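Local coordinates for HupZ (PDB 5ESC), which degrades heme in vitro and forms a dimer of split-barrel subunits related to the pyridoxamine 5'-phosphate oxidases, at residues 62-67 with 108-113; 42-45 with 51-54; 11-16 with 68-73; 92-97 with 101-106; 5-10 with 34-39. One frame throughout, in Å; residues are numbered along the deposited sequence.

Contact 1 (62-67 with 108-113)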
# COMPACT_ATOMS: atom_id res chain seq x y z
N ILE A 62 -11.64 -1.81 -0.47
CA ILE A 62 -10.34 -2.16 0.07
C ILE A 62 -9.50 -2.98 -0.83
O ILE A 62 -10.04 -3.81 -1.58
CB ILE A 62 -10.48 -2.80 1.49
CG1 ILE A 62 -9.12 -2.95 2.15
CG2 ILE A 62 -11.20 -4.12 1.42
CD1 ILE A 62 -9.28 -2.91 3.65
N GLU A 63 -8.18 -2.78 -0.79
CA GLU A 63 -7.23 -3.65 -1.44
C GLU A 63 -6.10 -3.87 -0.52
O GLU A 63 -5.69 -2.94 0.19
CB GLU A 63 -6.69 -3.11 -2.80
CG GLU A 63 -7.78 -2.66 -3.76
CD GLU A 63 -7.40 -2.64 -5.26
OE1 GLU A 63 -6.16 -2.71 -5.51
OE2 GLU A 63 -8.37 -2.58 -6.14
N ILE A 64 -5.62 -5.11 -0.45
CA ILE A 64 -4.58 -5.42 0.46
C ILE A 64 -3.48 -6.05 -0.34
O ILE A 64 -3.75 -6.97 -1.18
CB ILE A 64 -5.01 -6.50 1.54
CG1 ILE A 64 -6.30 -6.14 2.25
CG2 ILE A 64 -3.85 -6.78 2.50
CD1 ILE A 64 -6.87 -7.37 2.94
N ALA A 65 -2.25 -5.62 -0.09
CA ALA A 65 -1.09 -6.19 -0.75
C ALA A 65 -0.08 -6.86 0.19
O ALA A 65 0.18 -6.36 1.29
CB ALA A 65 -0.45 -5.14 -1.67
N PHE A 66 0.44 -8.02 -0.22
CA PHE A 66 1.47 -8.72 0.48
C PHE A 66 2.59 -8.96 -0.53
O PHE A 66 2.32 -9.53 -1.60
CB PHE A 66 0.99 -10.10 0.96
CG PHE A 66 -0.00 -10.03 2.05
CD1 PHE A 66 0.42 -9.89 3.35
CD2 PHE A 66 -1.37 -10.02 1.76
CE1 PHE A 66 -0.49 -9.88 4.37
CE2 PHE A 66 -2.29 -9.98 2.79
CZ PHE A 66 -1.84 -9.88 4.09
N VAL A 67 3.79 -8.49 -0.19
CA VAL A 67 4.94 -8.54 -1.10
C VAL A 67 6.14 -9.22 -0.39
O VAL A 67 6.53 -8.83 0.70
CB VAL A 67 5.33 -7.15 -1.68
CG1 VAL A 67 6.57 -7.26 -2.56
CG2 VAL A 67 4.21 -6.54 -2.56
N GLY A 108 -11.88 -5.43 11.79
CA GLY A 108 -12.08 -5.17 10.37
C GLY A 108 -12.26 -6.54 9.72
O GLY A 108 -11.50 -7.45 10.02
N ILE A 109 -13.20 -6.70 8.79
CA ILE A 109 -13.44 -7.99 8.21
C ILE A 109 -13.44 -7.75 6.70
O ILE A 109 -14.21 -6.86 6.28
CB ILE A 109 -14.78 -8.47 8.59
CG1 ILE A 109 -14.85 -8.82 10.07
CG2 ILE A 109 -15.09 -9.85 7.91
CD1 ILE A 109 -16.16 -8.31 10.56
N ILE A 110 -12.62 -8.44 5.93
CA ILE A 110 -12.46 -8.11 4.53
C ILE A 110 -13.02 -9.32 3.80
O ILE A 110 -12.49 -10.38 3.96
CB ILE A 110 -11.02 -7.89 4.15
CG1 ILE A 110 -10.41 -6.62 4.78
CG2 ILE A 110 -10.78 -7.70 2.67
CD1 ILE A 110 -10.19 -6.67 6.25
N HIS A 111 -13.99 -9.08 2.96
CA HIS A 111 -14.60 -10.09 2.07
C HIS A 111 -13.90 -10.04 0.73
O HIS A 111 -14.07 -9.10 -0.05
CB HIS A 111 -16.10 -9.83 1.95
CG HIS A 111 -16.80 -9.78 3.27
ND1 HIS A 111 -17.06 -10.90 4.01
CD2 HIS A 111 -17.26 -8.74 4.01
CE1 HIS A 111 -17.67 -10.57 5.12
NE2 HIS A 111 -17.79 -9.27 5.16
N VAL A 112 -13.07 -11.02 0.49
CA VAL A 112 -12.25 -11.06 -0.66
C VAL A 112 -13.07 -11.40 -1.92
O VAL A 112 -13.83 -12.37 -1.94
CB VAL A 112 -11.08 -12.03 -0.49
CG1 VAL A 112 -10.36 -12.22 -1.82
CG2 VAL A 112 -10.12 -11.51 0.54
N GLU A 113 -12.96 -10.55 -2.94
CA GLU A 113 -13.69 -10.74 -4.23
C GLU A 113 -12.82 -11.15 -5.38
O GLU A 113 -13.24 -11.94 -6.22
CB GLU A 113 -14.44 -9.44 -4.62
CG GLU A 113 -15.56 -9.11 -3.63
CD GLU A 113 -16.23 -7.74 -3.83
OE1 GLU A 113 -15.81 -6.85 -4.61
OE2 GLU A 113 -17.23 -7.52 -3.16
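Ile110 is the residue of 108-113 that reaches Ile62 and Ile64, so three isoleucines carry the contact, all of them buried and all pointing their CB toward the opposing strand. Before it, Gly108 pairs through its backbone with Tyr44, and Ile110 itself pairs in the same way with Phe42, which fixes this strand beside 41-46. The first branch of Ile110 to meet a partner is CG2, set anti to the backbone N while CG1 lies beside that N (chi1 -68°). CG2 rests 3.8 Å from Ile62 CG2, methyl on methyl, and the two side chains cross at about a right angle. The second branch takes part as well: Ile110 CG1 lies 4.0 Å from Ile62 CD1.

Strands 61-68 and 106-117 are not neighbours in the antiparallel sheet. Strand 73-84 runs between them, and the curl of the sheet in the split barrel turns their inner faces toward each other, with the CA atoms of Ile62 and Ile110 still 7.7 Å apart.

Ile64 comes at Ile110 with its tip. Its CD1 lies 3.9 Å from Ile110 CG2 and 4.1 Å from Ile110 CG1, touching both branches at once. The thioether of Met34 packs onto Ile64 and Ile110 too. Further along, Val112 turns to Phe42, so this inner apolar layer continues toward strand 41-46.

Contact 2 (42-45 with 51-54)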
# COMPACT_ATOMS: atom_id res chain seq x y z
N PHE A 42 -10.43 -12.04 5.41
CA PHE A 42 -9.35 -11.68 6.31
C PHE A 42 -10.00 -10.96 7.46
O PHE A 42 -11.12 -10.40 7.33
CB PHE A 42 -8.40 -10.65 5.69
CG PHE A 42 -7.47 -11.16 4.65
CD1 PHE A 42 -6.17 -11.58 4.97
CD2 PHE A 42 -7.86 -11.17 3.30
CE1 PHE A 42 -5.31 -11.99 4.01
CE2 PHE A 42 -6.98 -11.62 2.32
CZ PHE A 42 -5.69 -12.00 2.67
N ILE A 43 -9.35 -10.92 8.62
CA ILE A 43 -9.76 -10.07 9.69
C ILE A 43 -8.51 -9.31 10.13
O ILE A 43 -7.39 -9.79 9.87
CB ILE A 43 -10.46 -10.78 10.90
CG1 ILE A 43 -9.64 -11.95 11.55
CG2 ILE A 43 -11.92 -11.25 10.51
CD1 ILE A 43 -10.06 -12.26 12.93
N TYR A 44 -8.69 -8.19 10.80
CA TYR A 44 -7.58 -7.48 11.44
C TYR A 44 -8.09 -6.84 12.73
O TYR A 44 -9.27 -6.60 12.85
CB TYR A 44 -6.89 -6.44 10.51
CG TYR A 44 -7.58 -5.08 10.35
CD1 TYR A 44 -8.52 -4.88 9.38
CD2 TYR A 44 -7.27 -4.03 11.19
CE1 TYR A 44 -9.16 -3.63 9.22
CE2 TYR A 44 -7.92 -2.75 11.03
CZ TYR A 44 -8.86 -2.59 10.04
OH TYR A 44 -9.51 -1.41 9.80
N ASN A 45 -7.21 -6.56 13.67
CA ASN A 45 -7.61 -5.87 14.90
C ASN A 45 -7.52 -4.33 14.70
O ASN A 45 -6.44 -3.85 14.37
CB ASN A 45 -6.67 -6.29 16.00
CG ASN A 45 -7.03 -7.58 16.60
OD1 ASN A 45 -7.28 -8.52 15.88
ND2 ASN A 45 -7.05 -7.66 17.95
N GLN A 51 -7.75 6.55 9.47
CA GLN A 51 -8.31 6.81 8.22
C GLN A 51 -8.77 5.50 7.55
O GLN A 51 -9.78 5.53 6.89
CB GLN A 51 -7.30 7.56 7.33
CG GLN A 51 -7.96 8.16 6.08
CD GLN A 51 -9.07 9.20 6.38
OE1 GLN A 51 -8.84 10.13 7.18
NE2 GLN A 51 -10.22 9.07 5.77
N THR A 52 -8.05 4.39 7.75
CA THR A 52 -8.45 3.12 7.14
C THR A 52 -9.87 2.81 7.64
O THR A 52 -10.77 2.49 6.88
CB THR A 52 -7.47 1.98 7.48
OG1 THR A 52 -6.20 2.28 6.90
CG2 THR A 52 -7.94 0.60 6.98
N ARG A 53 -10.08 2.90 8.96
CA ARG A 53 -11.35 2.59 9.53
C ARG A 53 -12.48 3.50 9.02
O ARG A 53 -13.58 2.98 8.67
CB ARG A 53 -11.30 2.64 11.09
CG ARG A 53 -12.61 2.33 11.70
CD ARG A 53 -12.58 2.44 13.24
NE ARG A 53 -13.85 2.07 13.82
CZ ARG A 53 -14.02 1.94 15.14
NH1 ARG A 53 -13.01 2.22 15.95
NH2 ARG A 53 -15.20 1.63 15.64
N ILE A 54 -12.21 4.83 8.99
CA ILE A 54 -13.16 5.81 8.54
C ILE A 54 -13.59 5.54 7.07
O ILE A 54 -14.76 5.62 6.71
CB ILE A 54 -12.52 7.20 8.64
CG1 ILE A 54 -12.19 7.51 10.08
CG2 ILE A 54 -13.43 8.30 8.11
CD1 ILE A 54 -13.35 7.33 10.99
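Tyr44 and Thr52 meet through a single van der Waals contact, in which the phenol oxygen Tyr44 OH lies 3.8 Å from the methyl Thr52 CG2. The methyl comes in beside the hydroxyl, with CZ-OH...CG2 at about 113°, and the two side chains pass at a slant. Thr52 offers this branch because CG2 is anti to its backbone N and OG1 is turned beside that N (chi1 -64°). The tyrosine reaches the helix with its ring swung into the position between backbone N and carbonyl carbon (chi1 80°). A second, looser touch is made with the helix backbone, Tyr44 OH to Arg53 CA at 4.4 Å.

The polar interactions run past the contact. Tyr44 OH is hydrogen-bonded to the carboxylate of Glu46, two residues further along its own strand, so this buried hydroxyl has a hydrogen-bond partner, and it meets segment 51-54 through van der Waals contact alone. The extended Arg53 carries its guanidinium away from Tyr44 to salt bridges with Glu57 and Asp49, leaving the base of its side chain beside the phenol.

Apolar and mixed packing completes the surroundings: Lys31 of strand 26-31 touches both Tyr44 and Thr52, and Ile110 lies against the tyrosine. The first turn of helix 51-59 is thus laid against a buried tyrosine of strand 41-46, and the helix as a whole connects that strand to strand 61-68, a strand-helix-strand connection consistent with the FMN-binding split-barrel fold of the pyridoxamine 5'-phosphate oxidase family.

Contact 3 (11-16 with 68-73)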
# COMPACT_ATOMS: atom_id res chain seq x y z
N ASN A 11 1.36 -15.08 5.87
CA ASN A 11 1.96 -15.42 7.19
C ASN A 11 3.32 -14.75 7.39
O ASN A 11 3.73 -14.48 8.47
CB ASN A 11 2.14 -16.92 7.39
CG ASN A 11 0.84 -17.67 7.66
OD1 ASN A 11 -0.18 -17.12 8.11
ND2 ASN A 11 0.86 -18.98 7.35
N ASN A 12 4.02 -14.49 6.32
CA ASN A 12 5.38 -13.93 6.44
C ASN A 12 5.60 -12.46 6.16
O ASN A 12 6.63 -11.96 6.58
CB ASN A 12 6.36 -14.82 5.67
CG ASN A 12 6.51 -16.15 6.34
OD1 ASN A 12 6.91 -16.19 7.48
ND2 ASN A 12 6.05 -17.22 5.71
N GLN A 13 4.66 -11.78 5.48
CA GLN A 13 4.86 -10.38 5.06
C GLN A 13 3.79 -9.48 5.72
O GLN A 13 2.78 -9.96 6.23
CB GLN A 13 4.83 -10.26 3.52
CG GLN A 13 5.75 -11.20 2.75
CD GLN A 13 7.22 -11.01 3.13
OE1 GLN A 13 7.60 -9.94 3.60
NE2 GLN A 13 8.00 -12.09 3.04
N LEU A 14 4.10 -8.20 5.77
CA LEU A 14 3.23 -7.15 6.25
C LEU A 14 2.12 -6.80 5.23
O LEU A 14 2.41 -6.38 4.07
CB LEU A 14 4.04 -5.89 6.48
CG LEU A 14 3.38 -4.72 7.19
CD1 LEU A 14 2.69 -5.27 8.42
CD2 LEU A 14 4.38 -3.65 7.61
N ALA A 15 0.89 -6.85 5.70
CA ALA A 15 -0.30 -6.43 4.90
C ALA A 15 -0.24 -4.94 4.72
O ALA A 15 -0.16 -4.19 5.70
CB ALA A 15 -1.56 -6.80 5.64
N MET A 16 -0.16 -4.50 3.50
CA MET A 16 -0.35 -3.08 3.23
C MET A 16 -1.75 -2.87 2.66
O MET A 16 -2.19 -3.54 1.63
CB MET A 16 0.77 -2.54 2.30
CG MET A 16 2.16 -2.75 2.88
SD MET A 16 2.49 -1.64 4.27
CE MET A 16 1.73 -0.11 3.79
N ASP A 68 6.65 -10.30 -0.97
CA ASP A 68 7.92 -10.84 -0.52
C ASP A 68 9.03 -10.18 -1.37
O ASP A 68 9.20 -10.53 -2.56
CB ASP A 68 7.98 -12.35 -0.68
CG ASP A 68 9.33 -12.94 -0.17
OD1 ASP A 68 10.38 -12.25 -0.25
OD2 ASP A 68 9.30 -14.07 0.37
N ARG A 69 9.66 -9.18 -0.75
CA ARG A 69 10.63 -8.29 -1.41
C ARG A 69 11.79 -9.08 -2.05
O ARG A 69 12.22 -8.73 -3.15
CB ARG A 69 11.17 -7.26 -0.41
CG ARG A 69 11.34 -5.83 -0.92
CD ARG A 69 12.73 -5.54 -1.47
NE ARG A 69 13.25 -4.18 -1.23
CZ ARG A 69 13.53 -3.68 -0.02
NH1 ARG A 69 13.25 -4.34 1.10
NH2 ARG A 69 14.03 -2.46 0.08
N GLU A 70 12.24 -10.16 -1.40
CA GLU A 70 13.40 -10.96 -1.90
C GLU A 70 13.14 -12.18 -2.81
O GLU A 70 14.01 -12.52 -3.61
CB GLU A 70 14.33 -11.40 -0.75
CG GLU A 70 13.70 -12.32 0.29
CD GLU A 70 13.27 -11.55 1.53
OE1 GLU A 70 14.18 -10.98 2.20
OE2 GLU A 70 12.04 -11.48 1.81
N ARG A 71 11.99 -12.86 -2.72
CA ARG A 71 11.67 -13.88 -3.74
C ARG A 71 10.93 -13.26 -4.93
O ARG A 71 10.58 -13.95 -5.87
CB ARG A 71 10.90 -15.06 -3.15
CG ARG A 71 11.75 -15.83 -2.17
CD ARG A 71 11.09 -17.08 -1.62
NE ARG A 71 12.01 -17.72 -0.66
CZ ARG A 71 11.75 -18.81 0.08
NH1 ARG A 71 10.56 -19.43 0.01
NH2 ARG A 71 12.68 -19.30 0.91
N LEU A 72 10.72 -11.94 -4.87
CA LEU A 72 9.96 -11.17 -5.84
C LEU A 72 8.55 -11.82 -6.08
O LEU A 72 8.14 -12.09 -7.21
CB LEU A 72 10.78 -10.99 -7.13
CG LEU A 72 12.16 -10.27 -7.08
CD1 LEU A 72 12.95 -10.62 -8.36
CD2 LEU A 72 12.03 -8.75 -6.94
N LEU A 73 7.86 -12.14 -4.98
CA LEU A 73 6.52 -12.73 -5.03
C LEU A 73 5.55 -11.71 -4.37
O LEU A 73 5.97 -10.90 -3.55
CB LEU A 73 6.52 -14.02 -4.26
CG LEU A 73 7.41 -15.18 -4.82
CD1 LEU A 73 7.41 -16.38 -3.87
CD2 LEU A 73 7.00 -15.60 -6.24
O HOH W 1 7.13 -14.78 2.10
O HOH W 2 9.49 -8.67 1.88
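Gln13 lays its side chain against Asp68, and the close part of the contact is this one overlap. Gln13 CD sits 3.7 Å from Asp68 CA, and the amide nitrogen Gln13 NE2 comes within 3.6 Å of the carboxylate carbon Asp68 CG. The glutamine bends at its second torsion (chi2 -59°), which brings its amide over the aspartate instead of letting it run on outward. Amide and carboxylate are turned 41° from each other.

Asp68 is held from behind by its own loop. Its OD1 accepts a nearly straight bond from Arg71 N (3.0 Å, 170°), which arrives from above the carboxylate plane, and a weak one from Glu70 N. This Asx motif shapes the tight connection between strands 61-68 and 73-84, a hairpin in which Leu72 and Leu73 both face Asp68 as a G1 beta bulge. Gln13, the first residue to leave helical backbone angles after helix 4-12, meets the hairpin at Asp68, where strand 61-68 gives way to the turn.

Toward solvent the contact thins out, and two waters join the segments. One accepts from Gln13 NE2 at 3.0 Å and donates to Asp68 OD2; the other donates to Gln13 OE1 at 2.9 Å and accepts from the backbone N of Arg69. The exposed Glu70 approaches with its end alone, Glu70 OE2 standing 4.3 Å from Gln13 NE2. Away from Gln13 the loop meets the second subunit: Arg69 NH2 is hydrogen-bonded to Asn12 O of that subunit, and Leu72 packs on its Arg32.

Contact 4 (92-97 with 101-106)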
# COMPACT_ATOMS: atom_id res chain seq x y z
N ALA A 92 -13.18 -13.15 18.75
CA ALA A 92 -11.93 -13.74 18.31
C ALA A 92 -10.76 -12.72 18.31
O ALA A 92 -9.63 -13.06 18.70
CB ALA A 92 -12.03 -14.36 16.92
N ALA A 93 -11.00 -11.50 17.77
CA ALA A 93 -10.00 -10.49 17.69
C ALA A 93 -9.45 -10.13 19.12
O ALA A 93 -8.22 -9.91 19.35
CB ALA A 93 -10.55 -9.25 17.01
N LYS A 94 -10.38 -10.07 20.04
CA LYS A 94 -10.05 -9.72 21.44
C LYS A 94 -9.12 -10.76 22.11
O LYS A 94 -8.06 -10.59 22.73
CB LYS A 94 -11.33 -9.73 22.23
CG LYS A 94 -12.06 -8.44 22.19
CD LYS A 94 -12.81 -8.23 23.51
CE LYS A 94 -14.24 -8.56 23.32
NZ LYS A 94 -14.96 -9.38 24.33
N LYS A 95 -9.56 -11.95 21.82
CA LYS A 95 -8.84 -13.10 22.28
C LYS A 95 -7.44 -13.22 21.70
O LYS A 95 -6.46 -13.35 22.43
CB LYS A 95 -9.60 -14.37 21.91
CG LYS A 95 -8.96 -15.68 22.37
CD LYS A 95 -8.88 -15.70 23.93
CE LYS A 95 -8.44 -17.06 24.58
NZ LYS A 95 -8.16 -16.95 26.04
N TRP A 96 -7.35 -13.08 20.37
CA TRP A 96 -6.09 -13.00 19.67
C TRP A 96 -5.14 -11.92 20.17
O TRP A 96 -3.92 -12.08 20.16
CB TRP A 96 -6.34 -12.80 18.17
CG TRP A 96 -5.22 -12.88 17.32
CD1 TRP A 96 -4.77 -13.99 16.67
CD2 TRP A 96 -4.34 -11.80 16.93
NE1 TRP A 96 -3.67 -13.69 15.93
CE2 TRP A 96 -3.37 -12.36 16.07
CE3 TRP A 96 -4.28 -10.43 17.23
CZ2 TRP A 96 -2.36 -11.56 15.47
CZ3 TRP A 96 -3.27 -9.67 16.69
CH2 TRP A 96 -2.30 -10.24 15.82
N ALA A 97 -5.69 -10.79 20.59
CA ALA A 97 -4.88 -9.66 21.03
C ALA A 97 -4.09 -9.92 22.34
O ALA A 97 -3.08 -9.28 22.62
CB ALA A 97 -5.77 -8.47 21.21
N MET A 101 -1.16 -7.27 21.82
CA MET A 101 -1.35 -5.81 21.75
C MET A 101 -2.47 -5.44 22.69
O MET A 101 -2.95 -6.29 23.40
CB MET A 101 -1.62 -5.42 20.27
CG MET A 101 -2.64 -6.32 19.58
SD MET A 101 -3.01 -5.82 17.87
CE MET A 101 -1.48 -6.18 17.04
N GLY A 102 -2.90 -4.19 22.73
CA GLY A 102 -4.10 -3.79 23.52
C GLY A 102 -5.43 -4.41 23.00
O GLY A 102 -5.49 -5.09 21.96
N VAL A 103 -6.46 -4.20 23.77
CA VAL A 103 -7.82 -4.66 23.48
C VAL A 103 -8.31 -3.96 22.20
O VAL A 103 -8.23 -2.75 22.09
CB VAL A 103 -8.78 -4.32 24.59
CG1 VAL A 103 -10.13 -4.97 24.34
CG2 VAL A 103 -8.18 -4.78 25.94
N PRO A 104 -8.83 -4.72 21.23
CA PRO A 104 -9.23 -3.94 20.02
C PRO A 104 -10.41 -3.04 20.28
O PRO A 104 -11.28 -3.42 20.98
CB PRO A 104 -9.58 -5.03 18.98
CG PRO A 104 -9.93 -6.19 19.81
CD PRO A 104 -9.08 -6.15 21.07
N LYS A 105 -10.49 -1.91 19.62
CA LYS A 105 -11.70 -1.14 19.61
C LYS A 105 -12.72 -1.86 18.67
O LYS A 105 -13.92 -1.79 18.86
CB LYS A 105 -11.42 0.23 19.04
CG LYS A 105 -10.70 1.18 19.97
CD LYS A 105 -10.56 2.58 19.32
CE LYS A 105 -10.26 3.61 20.48
NZ LYS A 105 -9.12 4.47 20.22
N ALA A 106 -12.24 -2.53 17.64
CA ALA A 106 -13.17 -3.18 16.68
C ALA A 106 -12.44 -4.23 15.92
O ALA A 106 -11.22 -4.37 16.08
CB ALA A 106 -13.77 -2.12 15.75
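The backbone N of Met101 donates to the carbonyl oxygen of Ala97, four residues earlier, in a nearly straight bond of 2.9 Å (167°). It ties the returning chain back to segment 92-97. Ala97 then serves as a floor for that chain, its CB lying 3.5 Å from Gly102 O and 4.1 Å from Met101 CG.

Met101 holds CG between its backbone N and carbonyl carbon (chi1 46°), and a bend at chi3 brings its end to Trp96. The methyl CE comes in the plane of the indole at its edge, 3.9 Å from Trp96 CZ3, with SD 5.4 Å from the centroid of the six-membered ring. This is a Met-aromatic contact made at the rim of the ring. The same tryptophan has cation-pi partners in Arg35 and Arg100.

The loop doubles back along the helix on its way into strand 106-117 of the split barrel, which it enters through a classic beta bulge, Lys105 and Ala106 both facing Glu46. Pro104 lays its ring against the helix on this return path: Pro104 CD is 3.7 Å from Lys94 CA, and Pro104 CG is 4.2 Å from Ala93 CB. In one of its two modelled conformers Lys94 crosses the proline at about a right angle with its aliphatic part, while its ammonium turns off to a salt bridge with Glu91.

Contact 5 (5-10 with 34-39)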
# COMPACT_ATOMS: atom_id res chain seq x y z
N GLU A 5 1.33 -20.86 -1.28
CA GLU A 5 2.22 -19.69 -1.53
C GLU A 5 1.52 -18.43 -0.99
O GLU A 5 2.13 -17.70 -0.22
CB GLU A 5 2.59 -19.52 -3.02
CG GLU A 5 3.61 -18.39 -3.35
CD GLU A 5 3.76 -18.14 -4.87
OE1 GLU A 5 3.63 -19.10 -5.67
OE2 GLU A 5 3.99 -16.97 -5.28
N MET A 6 0.26 -18.22 -1.36
CA MET A 6 -0.57 -17.13 -0.77
C MET A 6 -0.48 -17.15 0.74
O MET A 6 -0.22 -16.12 1.29
CB MET A 6 -2.04 -17.13 -1.21
CG MET A 6 -2.26 -16.63 -2.62
SD MET A 6 -3.94 -16.85 -3.16
CE MET A 6 -3.99 -16.95 -4.95
N LYS A 7 -0.62 -18.31 1.39
CA LYS A 7 -0.62 -18.37 2.88
C LYS A 7 0.71 -18.04 3.45
O LYS A 7 0.77 -17.44 4.53
CB LYS A 7 -1.09 -19.72 3.45
CG LYS A 7 -2.52 -20.02 3.11
CD LYS A 7 -2.92 -21.41 3.61
CE LYS A 7 -4.22 -21.93 2.97
NZ LYS A 7 -4.39 -23.42 3.23
N ASP A 8 1.78 -18.40 2.74
CA ASP A 8 3.14 -18.17 3.24
C ASP A 8 3.45 -16.70 3.29
O ASP A 8 4.02 -16.25 4.25
CB ASP A 8 4.20 -18.84 2.36
CG ASP A 8 4.09 -20.35 2.33
OD1 ASP A 8 3.48 -20.99 3.26
OD2 ASP A 8 4.62 -20.88 1.33
N LEU A 9 3.11 -15.98 2.20
CA LEU A 9 3.26 -14.51 2.17
C LEU A 9 2.45 -13.81 3.21
O LEU A 9 2.98 -12.96 3.97
CB LEU A 9 2.89 -13.92 0.81
CG LEU A 9 4.12 -13.87 -0.10
CD1 LEU A 9 4.23 -15.17 -0.88
CD2 LEU A 9 4.05 -12.73 -1.07
N ILE A 10 1.17 -14.18 3.26
CA ILE A 10 0.26 -13.63 4.26
C ILE A 10 0.86 -13.85 5.63
O ILE A 10 0.84 -12.94 6.48
CB ILE A 10 -1.19 -14.27 4.19
CG1 ILE A 10 -1.89 -13.86 2.88
CG2 ILE A 10 -1.96 -13.84 5.40
CD1 ILE A 10 -3.12 -14.63 2.47
N MET A 34 -3.29 -8.31 10.22
CA MET A 34 -4.14 -8.82 9.13
C MET A 34 -3.92 -10.35 9.00
O MET A 34 -2.75 -10.79 8.91
CB MET A 34 -3.82 -8.15 7.86
CG MET A 34 -4.81 -8.53 6.67
SD MET A 34 -6.44 -7.77 6.77
CE MET A 34 -6.15 -6.03 6.49
N ARG A 35 -4.96 -11.16 8.98
CA ARG A 35 -4.81 -12.61 8.91
C ARG A 35 -6.02 -13.28 8.32
O ARG A 35 -7.10 -12.71 8.37
CB ARG A 35 -4.63 -13.13 10.31
CG ARG A 35 -5.70 -12.76 11.33
CD ARG A 35 -5.13 -12.83 12.77
NE ARG A 35 -6.13 -12.62 13.80
CZ ARG A 35 -6.55 -11.47 14.28
NH1 ARG A 35 -7.49 -11.44 15.19
NH2 ARG A 35 -6.02 -10.32 13.88
N LEU A 36 -5.91 -14.50 7.89
CA LEU A 36 -7.02 -15.17 7.25
C LEU A 36 -7.97 -15.74 8.28
O LEU A 36 -7.56 -16.32 9.29
CB LEU A 36 -6.53 -16.32 6.34
CG LEU A 36 -5.97 -16.05 4.98
CD1 LEU A 36 -5.27 -17.28 4.37
CD2 LEU A 36 -6.90 -15.38 3.96
N TRP A 37 -9.28 -15.57 8.01
CA TRP A 37 -10.36 -16.17 8.75
C TRP A 37 -10.79 -17.45 8.04
O TRP A 37 -11.15 -18.44 8.69
CB TRP A 37 -11.56 -15.22 8.76
CG TRP A 37 -12.70 -15.76 9.56
CD1 TRP A 37 -13.81 -16.43 9.08
CD2 TRP A 37 -12.85 -15.74 11.00
NE1 TRP A 37 -14.59 -16.79 10.09
CE2 TRP A 37 -14.06 -16.41 11.28
CE3 TRP A 37 -12.08 -15.25 12.04
CZ2 TRP A 37 -14.56 -16.56 12.57
CZ3 TRP A 37 -12.56 -15.42 13.36
CH2 TRP A 37 -13.78 -16.04 13.60
N ASP A 38 -10.95 -17.37 6.71
CA ASP A 38 -11.30 -18.53 5.89
C ASP A 38 -10.69 -18.29 4.50
O ASP A 38 -10.03 -17.26 4.28
CB ASP A 38 -12.79 -18.85 5.89
CG ASP A 38 -13.69 -17.80 5.28
OD1 ASP A 38 -13.30 -17.01 4.42
OD2 ASP A 38 -14.86 -17.76 5.66
N ASP A 39 -10.99 -19.12 3.54
CA ASP A 39 -10.43 -18.99 2.20
C ASP A 39 -10.94 -17.73 1.48
O ASP A 39 -10.57 -17.51 0.36
CB ASP A 39 -10.74 -20.28 1.32
CG ASP A 39 -9.80 -21.50 1.63
OD1 ASP A 39 -8.66 -21.36 2.19
OD2 ASP A 39 -10.21 -22.66 1.32
O HOH W 3 -0.54 -10.45 7.65
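Ile10 and Leu36 form the centre of a small helix-on-strand contact, largely apolar, where helix 4-12 lies beside strand 35-38, an outermost strand of the sheet within this chain. The two side chains cross at about a right angle. The end of the isoleucine fits against the fork of the leucine: Ile10 CD1 is 3.9 Å from Leu36 CD1, and 4.1 Å from both Leu36 CG and Leu36 CD2. Leu36 holds CG beside its backbone N (chi1 -79°), presenting the whole fork to the helix.

One turn earlier, Lys7 adds its aliphatic stem, Lys7 CG lying 4.1 Å from Leu36 CD1, again nearly perpendicular. The chain beyond is extended and takes the ammonium past the leucine toward Asp39. Lys7 NZ and Asp39 OD1 stay 4.9 Å apart, too far for a salt bridge, though their opposite charges may still attract weakly. Phe42 of the next strand packs on both Ile10 and Leu36 and continues the apolar patch into the sheet, and Ile2 lies against Lys7 and Leu36.

At the other end the contact is polar and made through solvent. A water sits 3.1 Å from the carbonyl oxygen Ile10 O and 2.6 Å from Met34 O, between the last turn of the helix and the residue just before strand 35-38.

Strand 35-38 passes through a classic beta bulge, Trp37 and Asp38 both facing Thr41, as it forms a hairpin with strand 41-46; an N-terminal helix packed beside this edge hairpin is consistent with the split-barrel fold of this protein.

How the contacts relate
Contacts 1 and 2 are buried, contacts 4 and 5 partly so, and contact 3 lies at the surface. Aliphatic branches alone carry contact 1, whereas contact 3 works through waters and a carboxylate; both also touch the second subunit. Strand 41-46, in contact 2, also touches contacts 1, 4 and 5: it pairs with strand 106-117 of contact 1, Asn45 binds Ala93 O of contact 4 and Arg35 of contact 5, and Ile43 pairs with Arg35 through the backbone. Contact 5 uses the flank of helix 4-12, and contact 3 the residue that follows its end. Phe66, on a strand of contact 1, packs on Leu9 and Ile10 of contact 5. Of the five, contact 4 alone has a direct hydrogen bond between its two segments.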